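Side-chain contacts in 4'-phospho-dehydrooxetanocin synthase (Bacillus megaterium, PDB 5UL3), which catalyses the radical, S-adenosylmethionine-dependent oxidative ring contraction of dAMP to an oxetane aldehyde in oxetanocin A biosynthesis, using a [4Fe-4S] cluster and cobalamin: residues E116-T121 against M251-L256; I212-N217 against Y243-L248. All coordinates share one frame; numbering follows the deposited sequence.

Contact 1. Residues E116-T121 against M251-L256; sequences ELPTVT and MLKKEL. With EDO (1,2-ethanediol), chain R.
Pro-118, just ahead of the strand that begins at Thr-119, meets Leu-252, the last residue of helix 242-252, and Lys-253, the first beyond it. Before them in the chain, Met-251 turns its side chain to a bound 1,2-ethanediol, probably left from crystallisation: the methyl CE of Met-251 lies 3.8 Å from C1 of the diol, whose O2 donates a hydrogen bond to Met-251 O, 3.2 Å away. Leu-252 carries the apolar half of the contact. Its CD1 methyl rests 3.7 Å from Pro-118 CB, while its CD2 branch is directed to the diol. Asp-179 lies against both Pro-118 and Leu-252, and Ile-249, one turn earlier on the helix, adds to the cover of the proline.

Lys-253 follows where the chain leaves the helix. Its CG stands beside the backbone N (chi1 -64°), and the side chain, bent at chi3 and chi4, crosses the proline at about a right angle and brings NZ 3.8 Å from Pro-118 CD. NZ also donates to a water 2.7 Å away; this water can donate in turn to Glu-116 O at 3.1 Å, though more acceptors compete for it than it has protons. Lys-254, with positive phi, is the C-prime residue of a Schellman motif, in which its N bonds to Met-251 O at 2.9 Å and Glu-255 N reaches back to Lys-250 O.

No direct hydrogen bond joins the two segments. A small apolar touch at the proline and a probable water bridge are what connects them here: the lysine ammonium both lies beside the proline ring and can make a solvent-mediated link to Glu-116 O, consistent with a lysine that is exposed overall.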
ATOM      1  N   GLU A 116      17.583 -29.742  -9.143  1.00 28.70           N
ATOM      2  CA  GLU A 116      18.077 -28.786 -10.128  1.00 30.17           C
ATOM      3  C   GLU A 116      17.014 -27.705 -10.326  1.00 29.81           C
ATOM      4  O   GLU A 116      16.281 -27.672 -11.313  1.00 29.84           O
ATOM      5  CB  GLU A 116      18.426 -29.499 -11.431  1.00 36.62           C
ATOM      6  CG  GLU A 116      19.581 -30.488 -11.267  1.00 39.62           C
ATOM      7  CD  GLU A 116      20.191 -30.932 -12.590  1.00 62.09           C
ATOM      8  OE1 GLU A 116      21.418 -31.182 -12.625  1.00 68.01           O
ATOM      9  OE2 GLU A 116      19.451 -31.029 -13.592  1.00 53.64           O
ATOM     10  N   LEU A 117      16.926 -26.827  -9.327  1.00 28.96           N
ATOM     11  CA  LEU A 117      15.893 -25.796  -9.330  1.00 26.68           C
ATOM     12  C   LEU A 117      16.192 -24.738 -10.392  1.00 28.18           C
ATOM     13  O   LEU A 117      17.347 -24.317 -10.553  1.00 28.54           O
ATOM     14  CB  LEU A 117      15.794 -25.136  -7.949  1.00 26.40           C
ATOM     15  CG  LEU A 117      15.433 -26.037  -6.766  1.00 30.30           C
ATOM     16  CD1 LEU A 117      15.234 -25.182  -5.518  1.00 33.52           C
ATOM     17  CD2 LEU A 117      14.175 -26.815  -7.071  1.00 29.42           C
ATOM     18  N   PRO A 118      15.179 -24.268 -11.117  1.00 24.74           N
ATOM     19  CA  PRO A 118      15.379 -23.110 -11.989  1.00 27.49           C
ATOM     20  C   PRO A 118      15.606 -21.866 -11.151  1.00 26.02           C
ATOM     21  O   PRO A 118      15.354 -21.839  -9.944  1.00 25.51           O
ATOM     22  CB  PRO A 118      14.073 -23.015 -12.783  1.00 28.17           C
ATOM     23  CG  PRO A 118      13.057 -23.623 -11.883  1.00 30.93           C
ATOM     24  CD  PRO A 118      13.768 -24.702 -11.079  1.00 26.70           C
ATOM     25  N   THR A 119      16.127 -20.841 -11.804  1.00 26.43           N
ATOM     26  CA  THR A 119      16.372 -19.559 -11.164  1.00 27.47           C
ATOM     27  C   THR A 119      15.345 -18.553 -11.664  1.00 23.69           C
ATOM     28  O   THR A 119      15.088 -18.465 -12.870  1.00 26.13           O
ATOM     29  CB  THR A 119      17.790 -19.061 -11.442  1.00 29.12           C
ATOM     30  OG1 THR A 119      18.712 -19.904 -10.742  1.00 32.35           O
ATOM     31  CG2 THR A 119      17.962 -17.617 -10.951  1.00 36.06           C
ATOM     32  N   VAL A 120      14.759 -17.811 -10.727  1.00 25.51           N
ATOM     33  CA  VAL A 120      13.783 -16.769 -11.012  1.00 23.70           C
ATOM     34  C   VAL A 120      14.319 -15.475 -10.427  1.00 19.67           C
ATOM     35  O   VAL A 120      14.624 -15.422  -9.234  1.00 24.01           O
ATOM     36  CB  VAL A 120      12.415 -17.106 -10.388  1.00 24.95           C
ATOM     37  CG1 VAL A 120      11.427 -15.980 -10.620  1.00 24.84           C
ATOM     38  CG2 VAL A 120      11.882 -18.443 -10.937  1.00 22.55           C
ATOM     39  N   THR A 121      14.430 -14.435 -11.253  1.00 24.02           N
ATOM     40  CA  THR A 121      14.788 -13.102 -10.768  1.00 24.43           C
ATOM     41  C   THR A 121      13.556 -12.208 -10.855  1.00 21.61           C
ATOM     42  O   THR A 121      12.921 -12.125 -11.912  1.00 25.07           O
ATOM     43  CB  THR A 121      15.946 -12.493 -11.569  1.00 26.42           C
ATOM     44  OG1 THR A 121      17.110 -13.304 -11.392  1.00 26.01           O
ATOM     45  CG2 THR A 121      16.289 -11.095 -11.036  1.00 26.30           C
ATOM     46  N   MET A 251       6.021 -25.006 -16.894  1.00 25.10           N
ATOM     47  CA  MET A 251       6.163 -24.881 -18.343  1.00 28.16           C
ATOM     48  C   MET A 251       7.629 -24.965 -18.761  1.00 38.30           C
ATOM     49  O   MET A 251       7.953 -25.544 -19.807  1.00 29.91           O
ATOM     50  CB  MET A 251       5.544 -23.578 -18.830  1.00 32.18           C
ATOM     51  CG  MET A 251       5.508 -23.463 -20.338  1.00 33.10           C
ATOM     52  SD  MET A 251       4.743 -21.943 -20.901  1.00 33.31           S
ATOM     53  CE  MET A 251       6.003 -20.747 -20.513  1.00 31.30           C
ATOM     54  N   LEU A 252       8.529 -24.392 -17.952  1.00 31.74           N
ATOM     55  CA  LEU A 252       9.963 -24.535 -18.187  1.00 34.68           C
ATOM     56  C   LEU A 252      10.368 -25.989 -18.321  1.00 33.69           C
ATOM     57  O   LEU A 252      11.242 -26.324 -19.129  1.00 36.63           O
ATOM     58  CB  LEU A 252      10.747 -23.919 -17.038  1.00 32.72           C
ATOM     59  CG  LEU A 252      11.354 -22.544 -17.152  1.00 48.12           C
ATOM     60  CD1 LEU A 252      12.258 -22.395 -15.932  1.00 37.57           C
ATOM     61  CD2 LEU A 252      12.116 -22.394 -18.471  1.00 41.34           C
ATOM     62  N   LYS A 253       9.770 -26.860 -17.504  1.00 27.68           N
ATOM     63  CA  LYS A 253      10.070 -28.282 -17.474  1.00 33.87           C
ATOM     64  C   LYS A 253       9.225 -29.068 -18.459  1.00 37.80           C
ATOM     65  O   LYS A 253       9.249 -30.301 -18.425  1.00 33.27           O
ATOM     66  CB  LYS A 253       9.844 -28.844 -16.074  1.00 34.08           C
ATOM     67  CG  LYS A 253      10.747 -28.299 -14.976  1.00 38.84           C
ATOM     68  CD  LYS A 253      10.158 -28.710 -13.623  1.00 45.82           C
ATOM     69  CE  LYS A 253      11.213 -28.966 -12.565  1.00 52.99           C
ATOM     70  NZ  LYS A 253      11.685 -27.714 -11.913  1.00 44.84           N
ATOM     71  N   LYS A 254       8.463 -28.371 -19.304  1.00 31.86           N
ATOM     72  CA  LYS A 254       7.636 -28.982 -20.347  1.00 33.51           C
ATOM     73  C   LYS A 254       6.519 -29.820 -19.747  1.00 39.01           C
ATOM     74  O   LYS A 254       6.012 -30.748 -20.386  1.00 39.63           O
ATOM     75  CB  LYS A 254       8.494 -29.809 -21.318  1.00 36.99           C
ATOM     76  CG  LYS A 254       9.688 -29.023 -21.885  1.00 38.93           C
ATOM     77  CD  LYS A 254      10.345 -29.712 -23.083  1.00 41.65           C
ATOM     78  CE  LYS A 254      11.100 -30.942 -22.660  1.00 36.52           C
ATOM     79  NZ  LYS A 254      12.265 -30.607 -21.787  1.00 30.85           N
ATOM     80  N   GLU A 255       6.125 -29.491 -18.511  1.00 31.81           N
ATOM     81  CA  GLU A 255       5.071 -30.199 -17.789  1.00 31.07           C
ATOM     82  C   GLU A 255       3.722 -29.493 -17.894  1.00 33.53           C
ATOM     83  O   GLU A 255       2.722 -30.012 -17.386  1.00 38.86           O
ATOM     84  CB  GLU A 255       5.440 -30.355 -16.305  1.00 34.40           C
ATOM     85  CG  GLU A 255       6.722 -31.103 -16.017  1.00 41.34           C
ATOM     86  CD  GLU A 255       7.126 -31.025 -14.542  1.00 48.40           C
ATOM     87  OE1 GLU A 255       6.443 -30.330 -13.754  1.00 43.04           O
ATOM     88  OE2 GLU A 255       8.138 -31.653 -14.170  1.00 45.07           O
ATOM     89  N   LEU A 256       3.687 -28.314 -18.506  1.00 33.00           N
ATOM     90  CA  LEU A 256       2.468 -27.575 -18.782  1.00 34.32           C
ATOM     91  C   LEU A 256       2.627 -26.884 -20.123  1.00 38.18           C
ATOM     92  O   LEU A 256       3.722 -26.446 -20.482  1.00 34.86           O
ATOM     93  CB  LEU A 256       2.167 -26.493 -17.720  1.00 33.39           C
ATOM     94  CG  LEU A 256       1.496 -26.821 -16.391  1.00 39.46           C
ATOM     95  CD1 LEU A 256       1.076 -25.510 -15.743  1.00 35.11           C
ATOM     96  CD2 LEU A 256       0.284 -27.720 -16.591  1.00 40.83           C
TER
HETATM   97  C1  EDO R 817       8.810 -22.300 -22.597  1.00 58.86           C
HETATM   98  O1  EDO R 817      10.136 -22.529 -22.107  1.00 48.16           O
HETATM   99  C2  EDO R 817       8.375 -23.499 -23.434  1.00 66.81           C
HETATM  100  O2  EDO R 817       8.818 -24.707 -22.796  1.00 63.17           O
HETATM  101  O   HOH W   1      13.557 -28.870 -10.415  1.00 45.52           O

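Contact 2. Residues I212-N217 against Y243-L248; sequences IITVGN and YTLRDL
Strand 212-216 and helix 243-248 run almost exactly antiparallel, at 172°, with their axes 11.2 Å apart at closest approach; the CA atoms of Ile-212 and Leu-248, and of Thr-214 and Leu-245, are the nearest pairs. Leu-248 makes the largest share of the contact. With CG placed beside its backbone N (chi1 -69°), it extends its two methyls to different strand residues: CD1 packs against Thr-214 CG2 at 4.0 Å, and CD2 comes to 4.3 Å from Ile-212 CG2. The CD1 end of Ile-212 comes 4.0 Å from the carbonyl oxygen, Leu-248 O.

Thr-214 divides its side chain between two tasks. Its OG1 stands anti to the backbone N (chi1 180°) and is hydrogen-bonded to Leu-235 O on the adjacent strand, which leaves the methyl to meet the helix. A looser touch, 4.4 Å from Thr-214 CG2 to Leu-245 CD2, extends the apolar patch one turn back; Leu-245 also rests on Leu-143 of helix 138-149. On the helix, Arg-246 and Asp-247 form a salt bridge, NE to OD1 at 2.8 Å, in which the N-H comes from above the carboxylate plane. Asp-247 OD2 has a further partner in Asn-262 N.

Thr-214, Gly-216 and Asn-217 all touch cobalamin, and the helix starts at Glu-242, which, with Gly-241, binds the cofactor. Aliphatic packing of a helix against a strand from the parallel part of a sheet, to which it runs antiparallel and whose C-terminal end opens onto the ligand, is the layered alpha/beta arrangement of the Rossmann fold that houses cobalamin in this enzyme.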
ATOM      1  N   ILE A 212      12.247 -16.941 -19.876  1.00 28.16           N
ATOM      2  CA  ILE A 212      10.851 -16.528 -19.926  1.00 26.58           C
ATOM      3  C   ILE A 212      10.732 -15.171 -19.252  1.00 26.55           C
ATOM      4  O   ILE A 212      11.218 -14.983 -18.129  1.00 28.10           O
ATOM      5  CB  ILE A 212       9.971 -17.563 -19.208  1.00 24.27           C
ATOM      6  CG1 ILE A 212      10.084 -18.933 -19.873  1.00 30.05           C
ATOM      7  CG2 ILE A 212       8.501 -17.070 -19.147  1.00 27.92           C
ATOM      8  CD1 ILE A 212       9.401 -20.033 -19.059  1.00 31.76           C
ATOM      9  N   ILE A 213      10.099 -14.214 -19.932  1.00 26.38           N
ATOM     10  CA  ILE A 213       9.930 -12.859 -19.414  1.00 25.73           C
ATOM     11  C   ILE A 213       8.466 -12.668 -19.049  1.00 30.13           C
ATOM     12  O   ILE A 213       7.576 -12.957 -19.859  1.00 29.17           O
ATOM     13  CB  ILE A 213      10.364 -11.801 -20.443  1.00 28.24           C
ATOM     14  CG1 ILE A 213      11.753 -12.130 -20.995  1.00 24.97           C
ATOM     15  CG2 ILE A 213      10.372 -10.421 -19.808  1.00 30.57           C
ATOM     16  CD1 ILE A 213      12.834 -12.146 -19.936  1.00 25.32           C
ATOM     17  N   THR A 214       8.212 -12.167 -17.842  1.00 24.94           N
ATOM     18  CA  THR A 214       6.846 -11.869 -17.430  1.00 27.56           C
ATOM     19  C   THR A 214       6.819 -10.531 -16.697  1.00 26.42           C
ATOM     20  O   THR A 214       7.816 -10.104 -16.113  1.00 25.63           O
ATOM     21  CB  THR A 214       6.262 -13.020 -16.566  1.00 27.18           C
ATOM     22  OG1 THR A 214       4.918 -12.704 -16.169  1.00 25.73           O
ATOM     23  CG2 THR A 214       7.095 -13.297 -15.322  1.00 24.65           C
ATOM     24  N   VAL A 215       5.678  -9.840 -16.760  1.00 25.23           N
ATOM     25  CA  VAL A 215       5.483  -8.633 -15.963  1.00 24.46           C
ATOM     26  C   VAL A 215       4.183  -8.820 -15.199  1.00 27.77           C
ATOM     27  O   VAL A 215       3.276  -9.523 -15.653  1.00 28.44           O
ATOM     28  CB  VAL A 215       5.432  -7.326 -16.788  1.00 27.79           C
ATOM     29  CG1 VAL A 215       6.832  -6.973 -17.382  1.00 27.74           C
ATOM     30  CG2 VAL A 215       4.366  -7.413 -17.873  1.00 27.36           C
ATOM     31  N   GLY A 216       4.102  -8.193 -14.029  1.00 25.10           N
ATOM     32  CA  GLY A 216       2.898  -8.285 -13.217  1.00 25.10           C
ATOM     33  C   GLY A 216       2.594  -6.967 -12.542  1.00 27.27           C
ATOM     34  O   GLY A 216       3.246  -5.952 -12.827  1.00 24.28           O
ATOM     35  N   ASN A 217       1.642  -7.002 -11.607  1.00 25.18           N
ATOM     36  CA  ASN A 217       1.056  -5.834 -10.956  1.00 24.99           C
ATOM     37  C   ASN A 217       0.096  -5.106 -11.901  1.00 24.61           C
ATOM     38  O   ASN A 217      -0.138  -5.532 -13.040  1.00 25.39           O
ATOM     39  CB  ASN A 217       2.117  -4.875 -10.406  1.00 22.44           C
ATOM     40  CG  ASN A 217       1.707  -4.241  -9.075  1.00 29.50           C
ATOM     41  OD1 ASN A 217       0.513  -4.110  -8.774  1.00 27.78           O
ATOM     42  ND2 ASN A 217       2.699  -3.850  -8.276  1.00 31.22           N
ATOM     43  N   TYR A 243       0.730 -18.600  -8.166  1.00 22.33           N
ATOM     44  CA  TYR A 243       0.468 -19.776  -8.991  1.00 20.58           C
ATOM     45  C   TYR A 243       0.912 -19.572 -10.428  1.00 23.09           C
ATOM     46  O   TYR A 243       1.266 -20.542 -11.103  1.00 23.92           O
ATOM     47  CB  TYR A 243      -1.018 -20.127  -8.968  1.00 22.95           C
ATOM     48  CG  TYR A 243      -1.543 -20.557  -7.626  1.00 26.08           C
ATOM     49  CD1 TYR A 243      -0.690 -20.875  -6.587  1.00 24.16           C
ATOM     50  CD2 TYR A 243      -2.917 -20.649  -7.408  1.00 24.66           C
ATOM     51  CE1 TYR A 243      -1.179 -21.261  -5.357  1.00 25.20           C
ATOM     52  CE2 TYR A 243      -3.412 -21.032  -6.186  1.00 27.61           C
ATOM     53  CZ  TYR A 243      -2.547 -21.337  -5.165  1.00 30.06           C
ATOM     54  OH  TYR A 243      -3.053 -21.734  -3.950  1.00 30.53           O
ATOM     55  N   THR A 244       0.899 -18.324 -10.903  1.00 23.13           N
ATOM     56  CA  THR A 244       1.460 -18.011 -12.208  1.00 22.99           C
ATOM     57  C   THR A 244       2.925 -18.435 -12.278  1.00 27.05           C
ATOM     58  O   THR A 244       3.342 -19.123 -13.218  1.00 22.46           O
ATOM     59  CB  THR A 244       1.307 -16.512 -12.481  1.00 26.01           C
ATOM     60  OG1 THR A 244      -0.073 -16.199 -12.712  1.00 26.23           O
ATOM     61  CG2 THR A 244       2.137 -16.078 -13.698  1.00 25.95           C
ATOM     62  N   LEU A 245       3.716 -18.051 -11.277  1.00 22.79           N
ATOM     63  CA  LEU A 245       5.137 -18.402 -11.303  1.00 20.37           C
ATOM     64  C   LEU A 245       5.328 -19.901 -11.127  1.00 24.60           C
ATOM     65  O   LEU A 245       6.148 -20.510 -11.818  1.00 24.19           O
ATOM     66  CB  LEU A 245       5.909 -17.609 -10.241  1.00 20.73           C
ATOM     67  CG  LEU A 245       6.056 -16.109 -10.535  1.00 24.02           C
ATOM     68  CD1 LEU A 245       6.647 -15.389  -9.328  1.00 20.29           C
ATOM     69  CD2 LEU A 245       6.956 -15.909 -11.741  1.00 28.07           C
ATOM     70  N   ARG A 246       4.552 -20.521 -10.230  1.00 22.36           N
ATOM     71  CA  ARG A 246       4.551 -21.979 -10.130  1.00 24.85           C
ATOM     72  C   ARG A 246       4.364 -22.630 -11.498  1.00 25.41           C
ATOM     73  O   ARG A 246       5.060 -23.598 -11.847  1.00 21.41           O
ATOM     74  CB  ARG A 246       3.431 -22.432  -9.181  1.00 24.09           C
ATOM     75  CG  ARG A 246       3.257 -23.938  -9.102  1.00 22.77           C
ATOM     76  CD  ARG A 246       1.851 -24.286  -8.576  1.00 24.79           C
ATOM     77  NE  ARG A 246       0.800 -23.903  -9.511  1.00 25.12           N
ATOM     78  CZ  ARG A 246      -0.496 -23.867  -9.215  1.00 31.07           C
ATOM     79  NH1 ARG A 246      -0.912 -24.194  -8.000  1.00 31.76           N
ATOM     80  NH2 ARG A 246      -1.374 -23.509 -10.136  1.00 30.10           N
ATOM     81  N   ASP A 247       3.415 -22.124 -12.278  1.00 25.39           N
ATOM     82  CA  ASP A 247       3.081 -22.772 -13.543  1.00 28.78           C
ATOM     83  C   ASP A 247       4.080 -22.433 -14.641  1.00 23.57           C
ATOM     84  O   ASP A 247       4.322 -23.265 -15.520  1.00 27.04           O
ATOM     85  CB  ASP A 247       1.650 -22.404 -13.967  1.00 25.31           C
ATOM     86  CG  ASP A 247       0.598 -23.166 -13.175  1.00 25.98           C
ATOM     87  OD1 ASP A 247       0.959 -24.000 -12.328  1.00 25.96           O
ATOM     88  OD2 ASP A 247      -0.615 -22.932 -13.407  1.00 26.88           O
ATOM     89  N   LEU A 248       4.689 -21.241 -14.600  1.00 24.90           N
ATOM     90  CA  LEU A 248       5.771 -20.950 -15.542  1.00 25.56           C
ATOM     91  C   LEU A 248       6.958 -21.875 -15.313  1.00 26.28           C
ATOM     92  O   LEU A 248       7.640 -22.263 -16.270  1.00 27.21           O
ATOM     93  CB  LEU A 248       6.210 -19.497 -15.412  1.00 23.47           C
ATOM     94  CG  LEU A 248       5.191 -18.467 -15.903  1.00 28.04           C
ATOM     95  CD1 LEU A 248       5.739 -17.082 -15.672  1.00 24.08           C
ATOM     96  CD2 LEU A 248       4.902 -18.697 -17.374  1.00 28.91           C
TER

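In the fold
Both contacts belong to the Rossmann-type B12-binding domain and lie 11 Å apart, centre to centre. They share helix 242-252: contact 2 uses its first half, contact 1 its C-terminal end and the loop beyond. Along the chain, 116-121 comes first, then 212-217, 243-248 and finally 251-256, so contact 1 encloses contact 2. Strands 119-124 and 212-216 are members of one sheet, with strand 180-184 between them, and the helix lies on one face of it. Leu-252 and Met-251 join the two sites by resting on Ile-212, with CD2 of Leu-252 3.6 Å from Ile-212 CD1. Contact 2 reaches the cobalamin pocket, whereas contact 1, only partly buried, has its Leu-252 side chain about 13 Å from cobalamin.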